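Local coordinates for protein FeeM (Uncultured bacterium, PDB 2G0B) that probably joins fatty acyl groups, delivered by an acyl carrier protein, to amino acids such as tyrosine, acting as an N-acyl amino acid synthase, at residues F52-G57 against A121-M126; G62-I67 against V98-D103; E90-A95 against I136-I141. One frame throughout, in Å; residues are numbered along the deposited sequence.

Interaction 1. Residues F52-G57 against A121-M126. With NLT (N-dodecanoyl-L-tyrosine), chain I.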
loop_
_atom_site.group_PDB
_atom_site.type_symbol
_atom_site.label_atom_id
_atom_site.label_comp_id
_atom_site.label_asym_id
_atom_site.label_seq_id
_atom_site.Cartn_x
_atom_site.Cartn_y
_atom_site.Cartn_z
ATOM N N PHE A 52 8.337 -3.725 -0.950
ATOM C CA PHE A 52 9.312 -2.660 -1.099
ATOM C C PHE A 52 9.732 -2.171 0.283
ATOM O O PHE A 52 9.016 -2.381 1.267
ATOM C CB PHE A 52 8.729 -1.503 -1.910
ATOM C CG PHE A 52 8.263 -1.896 -3.271
ATOM C CD1 PHE A 52 9.168 -2.076 -4.307
ATOM C CD2 PHE A 52 6.919 -2.087 -3.525
ATOM C CE1 PHE A 52 8.733 -2.444 -5.578
ATOM C CE2 PHE A 52 6.480 -2.457 -4.788
ATOM C CZ PHE A 52 7.389 -2.638 -5.815
ATOM N N GLY A 53 10.894 -1.533 0.357
ATOM C CA GLY A 53 11.397 -1.020 1.608
ATOM C C GLY A 53 12.027 0.347 1.464
ATOM O O GLY A 53 12.418 0.754 0.374
ATOM N N LEU A 54 12.126 1.050 2.580
ATOM C CA LEU A 54 12.675 2.381 2.612
ATOM C C LEU A 54 13.705 2.435 3.703
ATOM O O LEU A 54 13.402 2.168 4.864
ATOM C CB LEU A 54 11.568 3.393 2.880
ATOM C CG LEU A 54 11.856 4.879 2.665
ATOM C CD1 LEU A 54 12.513 5.144 1.326
ATOM C CD2 LEU A 54 10.582 5.672 2.792
ATOM N N PHE A 55 14.925 2.805 3.325
ATOM C CA PHE A 55 16.077 2.753 4.216
ATOM C C PHE A 55 16.648 4.123 4.531
ATOM O O PHE A 55 16.938 4.913 3.627
ATOM C CB PHE A 55 17.181 1.893 3.603
ATOM C CG PHE A 55 16.810 0.463 3.430
ATOM C CD1 PHE A 55 16.177 0.031 2.273
ATOM C CD2 PHE A 55 17.118 -0.466 4.408
ATOM C CE1 PHE A 55 15.834 -1.267 2.120
ATOM C CE2 PHE A 55 16.783 -1.774 4.249
ATOM C CZ PHE A 55 16.143 -2.177 3.106
ATOM N N ASN A 56 16.834 4.390 5.817
ATOM C CA ASN A 56 17.571 5.555 6.257
ATOM C C ASN A 56 18.999 5.148 6.469
ATOM O O ASN A 56 19.353 4.644 7.537
ATOM C CB ASN A 56 17.006 6.096 7.563
ATOM C CG ASN A 56 17.126 7.588 7.671
ATOM O OD1 ASN A 56 18.032 8.197 7.088
ATOM N ND2 ASN A 56 16.210 8.203 8.422
ATOM N N GLY A 57 19.815 5.325 5.431
ATOM C CA GLY A 57 21.212 4.967 5.478
ATOM C C GLY A 57 21.403 3.538 5.906
ATOM O O GLY A 57 22.162 3.262 6.848
ATOM N N ALA A 121 6.933 9.070 -0.528
ATOM C CA ALA A 121 6.834 9.363 -1.952
ATOM C C ALA A 121 7.662 8.406 -2.828
ATOM O O ALA A 121 7.204 7.981 -3.887
ATOM C CB ALA A 121 7.230 10.807 -2.216
ATOM N N SER A 122 8.865 8.056 -2.377
ATOM C CA SER A 122 9.728 7.173 -3.164
ATOM C C SER A 122 9.223 5.743 -3.143
ATOM O O SER A 122 9.395 5.025 -4.110
ATOM C CB SER A 122 11.182 7.246 -2.700
ATOM O OG SER A 122 11.337 6.622 -1.446
ATOM N N LEU A 123 8.572 5.344 -2.049
ATOM C CA LEU A 123 7.902 4.044 -1.989
ATOM C C LEU A 123 6.721 3.995 -2.967
ATOM O O LEU A 123 6.488 2.977 -3.610
ATOM C CB LEU A 123 7.411 3.743 -0.573
ATOM C CG LEU A 123 8.381 3.146 0.449
ATOM C CD1 LEU A 123 7.705 3.034 1.800
ATOM C CD2 LEU A 123 8.895 1.805 0.011
ATOM N N PHE A 124 5.991 5.110 -3.073
ATOM C CA PHE A 124 4.837 5.207 -3.972
ATOM C C PHE A 124 5.250 5.170 -5.433
ATOM O O PHE A 124 4.589 4.524 -6.247
ATOM C CB PHE A 124 4.029 6.476 -3.702
ATOM C CG PHE A 124 3.306 6.482 -2.382
ATOM C CD1 PHE A 124 2.855 7.681 -1.839
ATOM C CD2 PHE A 124 3.062 5.305 -1.686
ATOM C CE1 PHE A 124 2.185 7.708 -0.624
ATOM C CE2 PHE A 124 2.385 5.328 -0.464
ATOM C CZ PHE A 124 1.949 6.527 0.062
ATOM N N THR A 125 6.341 5.861 -5.767
ATOM C CA THR A 125 6.870 5.838 -7.136
ATOM C C THR A 125 7.203 4.417 -7.570
ATOM O O THR A 125 6.956 4.025 -8.721
ATOM C CB THR A 125 8.132 6.708 -7.283
ATOM O OG1 THR A 125 7.984 7.932 -6.557
ATOM C CG2 THR A 125 8.232 7.171 -8.676
ATOM N N MET A 126 7.762 3.651 -6.639
ATOM C CA MET A 126 8.082 2.265 -6.885
ATOM C C MET A 126 6.829 1.428 -7.147
ATOM O O MET A 126 6.834 0.588 -8.034
ATOM C CB MET A 126 8.921 1.698 -5.740
ATOM C CG MET A 126 10.354 2.221 -5.737
ATOM S SD MET A 126 11.439 1.231 -4.758
ATOM C CE MET A 126 12.139 0.243 -5.983
HETATM N N NLT I . -3.998 -0.540 4.465
HETATM C C1 NLT I . -2.932 0.129 4.008
HETATM O OL NLT I . -1.786 -0.073 4.396
HETATM C C2 NLT I . -3.219 1.204 2.972
HETATM C C3 NLT I . -2.226 1.184 1.802
HETATM C C4 NLT I . -2.164 2.544 1.087
HETATM C C5 NLT I . -1.151 2.528 -0.063
HETATM C C6 NLT I . -1.308 3.716 -1.012
HETATM C C7 NLT I . -0.550 3.496 -2.323
HETATM C C8 NLT I . -0.310 4.813 -3.052
HETATM C C9 NLT I . 0.389 4.632 -4.407
HETATM C C10 NLT I . -0.237 5.598 -5.412
HETATM C C11 NLT I . 0.278 5.444 -6.843
HETATM C C12 NLT I . -0.184 6.630 -7.691
HETATM C CA NLT I . -3.962 -1.532 5.540
HETATM C CB NLT I . -5.367 -2.055 5.819
HETATM C CG NLT I . -6.089 -1.193 6.832
HETATM C CD2 NLT I . -5.569 -1.019 8.108
HETATM C CE2 NLT I . -6.235 -0.229 9.028
HETATM C CZ NLT I . -7.428 0.373 8.680
HETATM C CE1 NLT I . -7.951 0.207 7.405
HETATM C CD1 NLT I . -7.283 -0.578 6.480
HETATM O OH NLT I . -8.064 1.126 9.565
HETATM C C NLT I . -3.117 -2.724 5.197
HETATM O O NLT I . -3.126 -3.130 4.015
HETATM O O2 NLT I . -2.434 -3.273 6.099
#

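Interaction 2. Residues G62-I67 against V98-D103. With NLT (N-dodecanoyl-L-tyrosine), chain I.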
loop_
_atom_site.group_PDB
_atom_site.type_symbol
_atom_site.label_atom_id
_atom_site.label_comp_id
_atom_site.label_asym_id
_atom_site.label_seq_id
_atom_site.Cartn_x
_atom_site.Cartn_y
_atom_site.Cartn_z
ATOM N N GLY A 62 10.653 2.033 6.627
ATOM C CA GLY A 62 9.349 2.055 5.999
ATOM C C GLY A 62 9.202 0.976 4.977
ATOM O O GLY A 62 10.174 0.563 4.365
ATOM N N THR A 63 7.977 0.514 4.784
ATOM C CA THR A 63 7.719 -0.583 3.864
ATOM C C THR A 63 6.348 -0.482 3.224
ATOM O O THR A 63 5.435 0.116 3.786
ATOM C CB THR A 63 7.891 -1.940 4.578
ATOM O OG1 THR A 63 7.432 -2.987 3.724
ATOM C CG2 THR A 63 6.976 -2.053 5.790
ATOM N N ILE A 64 6.228 -1.038 2.023
ATOM C CA ILE A 64 4.947 -1.141 1.320
ATOM C C ILE A 64 4.969 -2.372 0.426
ATOM O O ILE A 64 5.997 -2.708 -0.148
ATOM C CB ILE A 64 4.628 0.176 0.498
ATOM C CG1 ILE A 64 3.142 0.261 0.157
ATOM C CG2 ILE A 64 5.481 0.281 -0.768
ATOM C CD1 ILE A 64 2.657 1.666 -0.139
ATOM N N SER A 65 3.856 -3.080 0.357
ATOM C CA SER A 65 3.764 -4.238 -0.522
ATOM C C SER A 65 2.620 -4.117 -1.522
ATOM O O SER A 65 1.743 -3.272 -1.385
ATOM C CB SER A 65 3.627 -5.532 0.284
ATOM O OG SER A 65 4.643 -5.651 1.259
ATOM N N ILE A 66 2.653 -4.966 -2.535
ATOM C CA ILE A 66 1.600 -5.021 -3.534
ATOM C C ILE A 66 1.280 -6.486 -3.852
ATOM O O ILE A 66 2.187 -7.283 -4.074
ATOM C CB ILE A 66 2.012 -4.220 -4.813
ATOM C CG1 ILE A 66 1.116 -4.574 -5.996
ATOM C CG2 ILE A 66 3.473 -4.440 -5.167
ATOM C CD1 ILE A 66 0.863 -3.404 -6.923
ATOM N N ILE A 67 -0.005 -6.844 -3.805
ATOM C CA ILE A 67 -0.434 -8.212 -4.096
ATOM C C ILE A 67 -1.218 -8.272 -5.398
ATOM O O ILE A 67 -2.217 -7.582 -5.558
ATOM C CB ILE A 67 -1.283 -8.764 -2.945
ATOM C CG1 ILE A 67 -0.608 -8.474 -1.603
ATOM C CG2 ILE A 67 -1.543 -10.275 -3.134
ATOM C CD1 ILE A 67 -1.445 -8.840 -0.412
ATOM N N VAL A 98 -0.768 -2.903 -0.133
ATOM C CA VAL A 98 -1.039 -3.438 1.181
ATOM C C VAL A 98 0.200 -3.320 2.128
ATOM O O VAL A 98 1.327 -3.118 1.657
ATOM C CB VAL A 98 -1.525 -4.902 0.999
ATOM C CG1 VAL A 98 -0.528 -5.912 1.528
ATOM C CG2 VAL A 98 -2.878 -5.091 1.573
ATOM N N GLN A 99 -0.044 -3.394 3.448
ATOM C CA GLN A 99 1.017 -3.392 4.487
ATOM C C GLN A 99 1.970 -2.187 4.409
ATOM O O GLN A 99 3.193 -2.326 4.547
ATOM C CB GLN A 99 1.806 -4.720 4.513
ATOM C CG GLN A 99 0.974 -5.967 4.790
ATOM C CD GLN A 99 0.795 -6.272 6.280
ATOM O OE1 GLN A 99 -0.202 -5.870 6.892
ATOM N NE2 GLN A 99 1.733 -7.017 6.847
ATOM N N PHE A 100 1.395 -1.015 4.165
ATOM C CA PHE A 100 2.139 0.227 4.176
ATOM C C PHE A 100 2.343 0.669 5.623
ATOM O O PHE A 100 1.378 0.819 6.383
ATOM C CB PHE A 100 1.383 1.293 3.380
ATOM C CG PHE A 100 1.956 2.675 3.512
ATOM C CD1 PHE A 100 3.306 2.905 3.334
ATOM C CD2 PHE A 100 1.133 3.748 3.788
ATOM C CE1 PHE A 100 3.822 4.164 3.456
ATOM C CE2 PHE A 100 1.647 5.019 3.908
ATOM C CZ PHE A 100 2.989 5.226 3.741
ATOM N N ALA A 101 3.604 0.852 6.003
ATOM C CA ALA A 101 3.955 1.228 7.363
ATOM C C ALA A 101 5.273 1.956 7.389
ATOM O O ALA A 101 6.166 1.647 6.614
ATOM C CB ALA A 101 4.014 -0.009 8.269
ATOM N N MET A 102 5.363 2.959 8.262
ATOM C CA MET A 102 6.591 3.711 8.496
ATOM C C MET A 102 6.825 3.734 9.988
ATOM O O MET A 102 5.878 3.854 10.757
ATOM C CB MET A 102 6.459 5.160 7.994
ATOM C CG MET A 102 5.916 5.333 6.576
ATOM S SD MET A 102 7.198 5.647 5.408
ATOM C CE MET A 102 7.753 7.269 5.894
ATOM N N ASP A 103 8.079 3.619 10.402
ATOM C CA ASP A 103 8.436 3.736 11.813
ATOM C C ASP A 103 8.893 5.168 12.106
ATOM O O ASP A 103 9.990 5.573 11.693
ATOM C CB ASP A 103 9.537 2.728 12.171
ATOM C CG ASP A 103 9.827 2.663 13.680
ATOM O OD1 ASP A 103 9.106 3.303 14.485
ATOM O OD2 ASP A 103 10.760 1.983 14.150
HETATM N N NLT I . -3.998 -0.540 4.465
HETATM C C1 NLT I . -2.932 0.129 4.008
HETATM O OL NLT I . -1.786 -0.073 4.396
HETATM C C2 NLT I . -3.219 1.204 2.972
HETATM C C3 NLT I . -2.226 1.184 1.802
HETATM C C4 NLT I . -2.164 2.544 1.087
HETATM C C5 NLT I . -1.151 2.528 -0.063
HETATM C C6 NLT I . -1.308 3.716 -1.012
HETATM C C7 NLT I . -0.550 3.496 -2.323
HETATM C C8 NLT I . -0.310 4.813 -3.052
HETATM C C9 NLT I . 0.389 4.632 -4.407
HETATM C C10 NLT I . -0.237 5.598 -5.412
HETATM C C11 NLT I . 0.278 5.444 -6.843
HETATM C C12 NLT I . -0.184 6.630 -7.691
HETATM C CA NLT I . -3.962 -1.532 5.540
HETATM C CB NLT I . -5.367 -2.055 5.819
HETATM C CG NLT I . -6.089 -1.193 6.832
HETATM C CD2 NLT I . -5.569 -1.019 8.108
HETATM C CE2 NLT I . -6.235 -0.229 9.028
HETATM C CZ NLT I . -7.428 0.373 8.680
HETATM C CE1 NLT I . -7.951 0.207 7.405
HETATM C CD1 NLT I . -7.283 -0.578 6.480
HETATM O OH NLT I . -8.064 1.126 9.565
HETATM C C NLT I . -3.117 -2.724 5.197
HETATM O O NLT I . -3.126 -3.130 4.015
HETATM O O2 NLT I . -2.434 -3.273 6.099
#

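Interaction 3. Residues E90-A95 against I136-I141. With NLT (N-dodecanoyl-L-tyrosine), chain I.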
loop_
_atom_site.group_PDB
_atom_site.type_symbol
_atom_site.label_atom_id
_atom_site.label_comp_id
_atom_site.label_asym_id
_atom_site.label_seq_id
_atom_site.Cartn_x
_atom_site.Cartn_y
_atom_site.Cartn_z
ATOM N N GLU A 90 -14.930 -8.364 -16.360
ATOM C CA GLU A 90 -14.414 -7.752 -17.586
ATOM C C GLU A 90 -12.968 -8.159 -17.902
ATOM O O GLU A 90 -12.420 -7.761 -18.933
ATOM C CB GLU A 90 -14.500 -6.233 -17.502
ATOM C CG GLU A 90 -15.875 -5.689 -17.167
ATOM C CD GLU A 90 -15.888 -4.169 -17.062
ATOM O OE1 GLU A 90 -15.088 -3.601 -16.267
ATOM O OE2 GLU A 90 -16.699 -3.538 -17.784
ATOM N N GLY A 91 -12.351 -8.929 -17.006
ATOM C CA GLY A 91 -10.996 -9.415 -17.206
ATOM C C GLY A 91 -9.971 -8.333 -16.964
ATOM O O GLY A 91 -9.047 -8.147 -17.758
ATOM N N LYS A 92 -10.141 -7.612 -15.862
ATOM C CA LYS A 92 -9.268 -6.504 -15.525
ATOM C C LYS A 92 -8.193 -6.925 -14.544
ATOM O O LYS A 92 -8.468 -7.620 -13.563
ATOM C CB LYS A 92 -10.078 -5.336 -14.954
ATOM C CG LYS A 92 -10.921 -4.586 -15.984
ATOM C CD LYS A 92 -10.076 -4.072 -17.149
ATOM C CE LYS A 92 -10.944 -3.415 -18.217
ATOM N NZ LYS A 92 -11.131 -1.967 -17.932
ATOM N N LYS A 93 -6.962 -6.506 -14.818
ATOM C CA LYS A 93 -5.860 -6.796 -13.932
ATOM C C LYS A 93 -5.958 -5.906 -12.705
ATOM O O LYS A 93 -5.876 -4.684 -12.801
ATOM C CB LYS A 93 -4.518 -6.604 -14.643
ATOM C CG LYS A 93 -3.380 -7.357 -13.990
ATOM C CD LYS A 93 -2.155 -7.383 -14.852
ATOM C CE LYS A 93 -1.005 -7.998 -14.090
ATOM N NZ LYS A 93 -0.334 -9.085 -14.841
ATOM N N LEU A 94 -6.198 -6.525 -11.557
ATOM C CA LEU A 94 -6.259 -5.797 -10.299
ATOM C C LEU A 94 -5.067 -6.120 -9.423
ATOM O O LEU A 94 -4.444 -7.175 -9.559
ATOM C CB LEU A 94 -7.554 -6.107 -9.542
ATOM C CG LEU A 94 -8.859 -6.149 -10.323
ATOM C CD1 LEU A 94 -9.970 -6.636 -9.422
ATOM C CD2 LEU A 94 -9.193 -4.790 -10.903
ATOM N N ALA A 95 -4.741 -5.189 -8.536
ATOM C CA ALA A 95 -3.699 -5.388 -7.546
ATOM C C ALA A 95 -4.006 -4.530 -6.347
ATOM O O ALA A 95 -4.491 -3.409 -6.487
ATOM C CB ALA A 95 -2.349 -5.039 -8.114
ATOM N N ILE A 136 -0.970 -3.243 -14.968
ATOM C CA ILE A 136 -2.110 -3.309 -14.059
ATOM C C ILE A 136 -3.156 -2.276 -14.473
ATOM O O ILE A 136 -2.810 -1.159 -14.866
ATOM C CB ILE A 136 -1.626 -3.070 -12.589
ATOM C CG1 ILE A 136 -0.932 -4.323 -12.046
ATOM C CG2 ILE A 136 -2.780 -2.654 -11.671
ATOM C CD1 ILE A 136 0.007 -4.059 -10.896
ATOM N N ASP A 137 -4.424 -2.666 -14.429
ATOM C CA ASP A 137 -5.518 -1.745 -14.735
ATOM C C ASP A 137 -5.940 -0.922 -13.509
ATOM O O ASP A 137 -5.874 0.308 -13.530
ATOM C CB ASP A 137 -6.721 -2.500 -15.313
ATOM C CG ASP A 137 -6.450 -3.054 -16.694
ATOM O OD1 ASP A 137 -6.031 -2.275 -17.581
ATOM O OD2 ASP A 137 -6.624 -4.257 -16.987
ATOM N N TYR A 138 -6.369 -1.604 -12.448
ATOM C CA TYR A 138 -6.818 -0.920 -11.237
ATOM C C TYR A 138 -5.968 -1.224 -10.013
ATOM O O TYR A 138 -5.770 -2.386 -9.648
ATOM C CB TYR A 138 -8.286 -1.218 -10.959
ATOM C CG TYR A 138 -9.222 -0.493 -11.892
ATOM C CD1 TYR A 138 -9.778 -1.133 -12.994
ATOM C CD2 TYR A 138 -9.542 0.840 -11.679
ATOM C CE1 TYR A 138 -10.634 -0.456 -13.857
ATOM C CE2 TYR A 138 -10.396 1.520 -12.530
ATOM C CZ TYR A 138 -10.939 0.874 -13.608
ATOM O OH TYR A 138 -11.782 1.561 -14.441
ATOM N N LEU A 139 -5.458 -0.164 -9.397
ATOM C CA LEU A 139 -4.702 -0.261 -8.164
ATOM C C LEU A 139 -5.639 0.008 -6.990
ATOM O O LEU A 139 -6.103 1.117 -6.814
ATOM C CB LEU A 139 -3.578 0.768 -8.184
ATOM C CG LEU A 139 -2.214 0.408 -7.623
ATOM C CD1 LEU A 139 -1.831 -1.003 -7.959
ATOM C CD2 LEU A 139 -1.199 1.359 -8.176
ATOM N N CYS A 140 -5.916 -1.015 -6.193
ATOM C CA CYS A 140 -6.892 -0.893 -5.106
ATOM C C CYS A 140 -6.262 -0.695 -3.713
ATOM O O CYS A 140 -5.176 -1.212 -3.431
ATOM C CB CYS A 140 -7.800 -2.108 -5.092
ATOM S SG CYS A 140 -8.492 -2.545 -6.699
ATOM N N ILE A 141 -6.947 0.063 -2.856
ATOM C CA ILE A 141 -6.484 0.298 -1.480
ATOM C C ILE A 141 -7.623 0.283 -0.486
ATOM O O ILE A 141 -8.707 0.808 -0.756
ATOM C CB ILE A 141 -5.681 1.663 -1.336
ATOM C CG1 ILE A 141 -6.445 2.836 -1.948
ATOM C CG2 ILE A 141 -4.274 1.548 -1.913
ATOM C CD1 ILE A 141 -5.918 4.182 -1.554
HETATM N N NLT I . -3.998 -0.540 4.465
HETATM C C1 NLT I . -2.932 0.129 4.008
HETATM O OL NLT I . -1.786 -0.073 4.396
HETATM C C2 NLT I . -3.219 1.204 2.972
HETATM C C3 NLT I . -2.226 1.184 1.802
HETATM C C4 NLT I . -2.164 2.544 1.087
HETATM C C5 NLT I . -1.151 2.528 -0.063
HETATM C C6 NLT I . -1.308 3.716 -1.012
HETATM C C7 NLT I . -0.550 3.496 -2.323
HETATM C C8 NLT I . -0.310 4.813 -3.052
HETATM C C9 NLT I . 0.389 4.632 -4.407
HETATM C C10 NLT I . -0.237 5.598 -5.412
HETATM C C11 NLT I . 0.278 5.444 -6.843
HETATM C C12 NLT I . -0.184 6.630 -7.691
HETATM C CA NLT I . -3.962 -1.532 5.540
HETATM C CB NLT I . -5.367 -2.055 5.819
HETATM C CG NLT I . -6.089 -1.193 6.832
HETATM C CD2 NLT I . -5.569 -1.019 8.108
HETATM C CE2 NLT I . -6.235 -0.229 9.028
HETATM C CZ NLT I . -7.428 0.373 8.680
HETATM C CE1 NLT I . -7.951 0.207 7.405
HETATM C CD1 NLT I . -7.283 -0.578 6.480
HETATM O OH NLT I . -8.064 1.126 9.565
HETATM C C NLT I . -3.117 -2.724 5.197
HETATM O O NLT I . -3.126 -3.130 4.015
HETATM O O2 NLT I . -2.434 -3.273 6.099
#

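Interaction 1. Residues F52-G57 against A121-M126
Phe52 and Met126 each set CG anti to the carbonyl carbon (chi1 -58° and -73°), which lays the methionine chain against one face of the phenylalanine ring. Met126 CB lies 4.3 Å from the centroid of the Phe52 ring. This is a CH-pi contact, displaced toward the rim at CD1 and CE1. The chain bends about CG-SD, which places CE near Phe52 CD1. Met126 SD comes obliquely at the ring, 4.0 Å from Phe52 CD1, in a Met-aromatic contact.

Leu123 packs beside Phe52, over Gly53 and Leu54. Leu123 CD2 lies 3.8 Å from Phe52 CB and also rests against the Gly53 carbonyl. The CG and CD1 atoms of Leu123 meet Leu54, with Leu123 CG 4.0 Å from Leu54 CB. The CD1 branch of Leu54 reaches to the hydroxyl of Ser122. No hydrogen bond crosses, so apolar side chains carry the contact.

Within the helix, the Ala121 carbonyl takes bonds from Thr125 N and Thr125 OG1, from opposite faces of its plane. Phe124 takes no part in this packing; one face of its ring meets the product's acyl chain, with Phe124 CD2 3.7 Å from NLT C8.

The axes of strand 52-56 and helix 121-126 come within 8.7 Å and run at 152°. Ser122 and Met126 also touch Ala9 of strand 7-11, and Phe52 touches Ile66 of strand 59-68.

Interaction 2. Residues G62-I67 against V98-D103
The Phe100 ring has the Thr63 carbonyl oxygen at its edge, near its plane, and Ile64 CD1 coming in obliquely, 3.7 Å from Phe100 CD1. NLT C4 also approaches the ring obliquely, and the Phe124 ring meets it at an angle. Two antiparallel strands of the GNAT-type sheet pair here, and a beta bulge interrupts them.

Before the bulge, Thr63 and Ala101 form a hydrogen-bonded pair, with Thr63 N to Ala101 O at 2.8 Å. After it, Ser65 pairs with Val98, and Val98 N meets Ser65 O at 2.8 Å. Gln99 and Phe100 stand opposite the single residue Ile64. Gln99 has positive phi (55°) within the bulge, and its N-H is given to the product carboxylate, Gln99 N to NLT O at 3.1 Å. Phe100 N reaches the acyl carbonyl oxygen, NLT OL, in a weak bond. In GNAT relatives a bulge N-H meets the acyl carbonyl, and Phe100 N probably does so here.

On the face of Thr63, Ser65 and Val98, the two hydroxyls bond strand 49-56: Thr63 OG1 to Phe52 O, Ser65 OG to Thr51 OG1. Farther along, Ile67 CD1 packs 3.6 Å from Val98 CG1.

Interaction 3. Residues E90-A95 against I136-I141
Backbone hydrogen bonds run from Lys93 and Ala95 to Asp137, Tyr138 and Cys140 as a short parallel ladder. Leu94 lies opposite Tyr138, and Ala95 opposite Leu139, as the parallel pairs. Lys93 O receives two donors. Tyr138 N bonds Lys93 O at 3.1 Å, and Asp137 N bonds Lys93 O at 3.0 Å. Next, Ala95 N bonds Tyr138 O, and Ala95 O takes Cys140 N at 2.8 Å.

One polar side chain joins in. Asp137 folds its carboxylate back over the start of the ladder, with CG anti to the carbonyl carbon (chi1 -69°). Asp137 OD2 uses its anti lone pair to accept Lys93 N at 3.1 Å. The Lys92 chain crosses this carboxylate at about a right angle, with Lys92 CD 3.5 Å from Asp137 OD2. Lys92 NZ stays 5.1 Å from Asp137 OD1, so there is no salt bridge. The nearby positive charge may still favour the ionised carboxylate.

Apolar contacts lie on both faces. On one, Leu94 CD2 rests 3.7 Å from Tyr138 CB. Trp87 of helix 77-89 stacks on the Tyr138 ring and also touches Leu94. On the other, Ala95 CB meets Ile136 CD1 at 3.8 Å and also touches Leu139 CD1. Val127 and Ala131 of helix 121-133 cover Leu139 on this side.

Ile141 makes no contact with 90-95 but touches the product, its CG2 lying against NLT C5 and C6. The arrangement fits the splayed central parallel strands of the GNAT fold, with 90-95 and 136-141 at the end where they pair; the product lies near where they part.

In the fold
From the N terminus, strand 49-56 supplies the first half of interaction 1 and strand 59-68 the first half of interaction 2. Strand 94-102 follows helix 77-89. The loop leading into it and its first residues open interaction 3, and its later part closes interaction 2. Helix 121-133 then closes interaction 1, and strand 138-143 closes interaction 3. Interaction 2 therefore nests within interaction 1, while interaction 3 crosses both. Interactions 1 and 2 meet through the pairing of strands 49-56 and 59-68. Interactions 2 and 3 share strand 94-102, and Ile66 packs on Ala95, Ile136 and Leu139. Together they tie four neighbouring strands to one covering helix, and all three touch the bound product.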